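Local atomic coordinates of beta-L-arabinobiosidase (Bacteroides thetaiotaomicron, PDB entry 5MQR), a protein that probably hydrolyses glycosidic bonds in plant pectin, combining sialidase-like and six-hairpin glycosidase modules in one chain. Residues 710-715 with 752-757. Numbering follows the deposited sequence.
Sequences CAIGHH and SWNADA
The indole of Trp753 reaches from the start of helix 754-765 across the first turn of helix 712-719, laying one face against Gly713 and pushing its six-membered ring toward His714. From CB, the chi1 of 71° sets CG between the backbone N and the carbonyl carbon, which turns the ring toward Gly713 and His714. Gly713 CA lies over one face of the indole, 3.6 Å from both NE1 and CE2. This is a CH-pi contact: the alpha carbon sits 3.9 Å from the centroid of the five-membered ring. Further out, CZ2 comes within 3.6 Å of His714 N and points at the middle of the imidazole, while CH2 ends 3.9 Å from His714 NE2. The two rings form a T-shaped pair, planes at 83°, with the indole giving its edge and His714 its face.

With no side chain at Gly713, the indole can lie close against the helix backbone. Beside it, Ala757 CB rests 4.0 Å from Gly713 O. Nearby, the side chain of Asn754 crosses that of Ile712 at about a right angle, its OD1 3.4 Å from Ile712 CG2. An ST turn shapes the chain just before helix 754-765, Ser752 OG accepting a bond from Asn754 N, and Glu781 of helix 768-788 binds both that hydroxyl and Asn754 ND2, which steadies the amide.

The contact is buried packing between two helix starts within the MGH1-like glycoside hydrolase region, consistent with the (alpha/alpha)6 barrel of six-hairpin glycosidases. Tyr893 and Phe894 meet the indole edge-to-face, and Phe949 of helix 948-964 pairs likewise with His714. Helix 820-839 adjoins the helix 754-765 side, where Asn829 bonds to Ser752 O and Asp756 N.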
ATOM      1  N   CYS A 710     -16.171  35.926  15.204  1.00 26.26           N
ATOM      2  CA  CYS A 710     -15.790  36.303  13.844  1.00 26.59           C
ATOM      3  C   CYS A 710     -15.504  35.118  12.925  1.00 25.32           C
ATOM      4  O   CYS A 710     -16.052  35.057  11.818  1.00 25.31           O
ATOM      5  CB  CYS A 710     -14.562  37.226  13.902  1.00 27.24           C
ATOM      6  SG  CYS A 710     -13.961  37.667  12.274  1.00 29.38           S
ATOM      7  N   ALA A 711     -14.678  34.183  13.406  1.00 24.13           N
ATOM      8  CA  ALA A 711     -14.186  33.043  12.603  1.00 23.61           C
ATOM      9  C   ALA A 711     -14.812  31.664  12.926  1.00 23.37           C
ATOM     10  O   ALA A 711     -14.234  30.621  12.586  1.00 23.28           O
ATOM     11  CB  ALA A 711     -12.662  32.962  12.722  1.00 22.98           C
ATOM     12  N   ILE A 712     -15.994  31.641  13.538  1.00 23.48           N
ATOM     13  CA  ILE A 712     -16.649  30.362  13.879  1.00 23.31           C
ATOM     14  C   ILE A 712     -16.788  29.447  12.659  1.00 22.80           C
ATOM     15  O   ILE A 712     -16.568  28.240  12.764  1.00 22.08           O
ATOM     16  CB  ILE A 712     -18.031  30.550  14.545  1.00 23.60           C
ATOM     17  CG1 ILE A 712     -17.883  31.277  15.899  1.00 23.77           C
ATOM     18  CG2 ILE A 712     -18.674  29.186  14.767  1.00 23.64           C
ATOM     19  CD1 ILE A 712     -19.185  31.712  16.515  1.00 24.18           C
ATOM     20  N   GLY A 713     -17.178  30.018  11.517  1.00 23.14           N
ATOM     21  CA  GLY A 713     -17.314  29.253  10.269  1.00 23.16           C
ATOM     22  C   GLY A 713     -16.041  28.485   9.890  1.00 22.86           C
ATOM     23  O   GLY A 713     -16.098  27.289   9.624  1.00 22.44           O
ATOM     24  N   HIS A 714     -14.898  29.183   9.920  1.00 23.07           N
ATOM     25  CA  HIS A 714     -13.582  28.571   9.765  1.00 23.03           C
ATOM     26  C   HIS A 714     -13.317  27.516  10.843  1.00 23.03           C
ATOM     27  O   HIS A 714     -12.810  26.441  10.519  1.00 22.87           O
ATOM     28  CB  HIS A 714     -12.452  29.615   9.837  1.00 23.15           C
ATOM     29  CG  HIS A 714     -12.363  30.533   8.653  1.00 23.82           C
ATOM     30  ND1 HIS A 714     -12.475  30.098   7.349  1.00 24.08           N
ATOM     31  CD2 HIS A 714     -12.103  31.859   8.580  1.00 24.61           C
ATOM     32  CE1 HIS A 714     -12.303  31.117   6.525  1.00 24.67           C
ATOM     33  NE2 HIS A 714     -12.083  32.202   7.246  1.00 24.97           N
ATOM     34  N   HIS A 715     -13.626  27.829  12.113  1.00 22.70           N
ATOM     35  CA  HIS A 715     -13.419  26.870  13.219  1.00 22.39           C
ATOM     36  C   HIS A 715     -14.116  25.540  12.961  1.00 21.84           C
ATOM     37  O   HIS A 715     -13.544  24.478  13.189  1.00 20.58           O
ATOM     38  CB  HIS A 715     -13.863  27.421  14.582  1.00 23.05           C
ATOM     39  CG  HIS A 715     -13.102  28.635  15.014  1.00 23.76           C
ATOM     40  ND1 HIS A 715     -13.555  29.486  15.995  1.00 24.33           N
ATOM     41  CD2 HIS A 715     -11.936  29.167  14.559  1.00 23.78           C
ATOM     42  CE1 HIS A 715     -12.687  30.477  16.145  1.00 24.46           C
ATOM     43  NE2 HIS A 715     -11.693  30.302  15.288  1.00 23.68           N
ATOM     44  N   SER A 752     -22.180  35.887  10.086  1.00 28.41           N
ATOM     45  CA  SER A 752     -22.212  34.436  10.296  1.00 27.89           C
ATOM     46  C   SER A 752     -22.529  33.648   9.029  1.00 26.69           C
ATOM     47  O   SER A 752     -23.516  33.965   8.335  1.00 27.09           O
ATOM     48  CB  SER A 752     -23.263  34.097  11.357  1.00 28.44           C
ATOM     49  OG  SER A 752     -23.439  32.698  11.440  1.00 28.77           O
ATOM     50  N   TRP A 753     -21.713  32.621   8.756  1.00 25.22           N
ATOM     51  CA  TRP A 753     -22.092  31.534   7.838  1.00 24.65           C
ATOM     52  C   TRP A 753     -22.252  30.222   8.577  1.00 24.61           C
ATOM     53  O   TRP A 753     -22.059  29.152   8.022  1.00 24.24           O
ATOM     54  CB  TRP A 753     -21.166  31.424   6.617  1.00 23.99           C
ATOM     55  CG  TRP A 753     -19.763  30.917   6.771  1.00 23.40           C
ATOM     56  CD1 TRP A 753     -19.353  29.654   6.601  1.00 22.99           C
ATOM     57  CD2 TRP A 753     -18.581  31.684   7.042  1.00 23.12           C
ATOM     58  NE1 TRP A 753     -18.006  29.554   6.769  1.00 22.71           N
ATOM     59  CE2 TRP A 753     -17.500  30.794   7.028  1.00 22.63           C
ATOM     60  CE3 TRP A 753     -18.333  33.034   7.275  1.00 23.08           C
ATOM     61  CZ2 TRP A 753     -16.189  31.201   7.262  1.00 22.16           C
ATOM     62  CZ3 TRP A 753     -17.026  33.443   7.503  1.00 22.83           C
ATOM     63  CH2 TRP A 753     -15.973  32.530   7.505  1.00 22.42           C
ATOM     64  N   ASN A 754     -22.733  30.294   9.811  1.00 24.97           N
ATOM     65  CA  ASN A 754     -22.707  29.126  10.687  1.00 24.68           C
ATOM     66  C   ASN A 754     -23.685  28.023  10.358  1.00 24.54           C
ATOM     67  O   ASN A 754     -23.401  26.862  10.674  1.00 22.95           O
ATOM     68  CB  ASN A 754     -22.872  29.536  12.138  1.00 25.22           C
ATOM     69  CG  ASN A 754     -21.692  30.331  12.641  1.00 25.58           C
ATOM     70  OD1 ASN A 754     -20.572  30.252  12.104  1.00 25.38           O
ATOM     71  ND2 ASN A 754     -21.941  31.141  13.653  1.00 26.73           N
ATOM     72  N   ALA A 755     -24.813  28.355   9.738  1.00 25.06           N
ATOM     73  CA  ALA A 755     -25.711  27.285   9.319  1.00 25.73           C
ATOM     74  C   ALA A 755     -25.063  26.486   8.200  1.00 24.97           C
ATOM     75  O   ALA A 755     -25.078  25.260   8.235  1.00 24.87           O
ATOM     76  CB  ALA A 755     -27.066  27.804   8.906  1.00 26.79           C
ATOM     77  N   ASP A 756     -24.450  27.168   7.236  1.00 24.55           N
ATOM     78  CA  ASP A 756     -23.623  26.469   6.220  1.00 24.13           C
ATOM     79  C   ASP A 756     -22.539  25.625   6.848  1.00 23.33           C
ATOM     80  O   ASP A 756     -22.345  24.514   6.421  1.00 23.38           O
ATOM     81  CB  ASP A 756     -22.998  27.438   5.223  1.00 24.10           C
ATOM     82  CG  ASP A 756     -21.949  26.805   4.360  1.00 23.90           C
ATOM     83  OD1 ASP A 756     -22.304  26.264   3.286  1.00 24.21           O
ATOM     84  OD2 ASP A 756     -20.760  26.884   4.760  1.00 23.48           O
ATOM     85  N   ALA A 757     -21.837  26.158   7.844  1.00 22.84           N
ATOM     86  CA  ALA A 757     -20.777  25.416   8.520  1.00 22.40           C
ATOM     87  C   ALA A 757     -21.281  24.182   9.286  1.00 22.28           C
ATOM     88  O   ALA A 757     -20.623  23.157   9.266  1.00 21.98           O
ATOM     89  CB  ALA A 757     -19.962  26.331   9.439  1.00 22.26           C
TER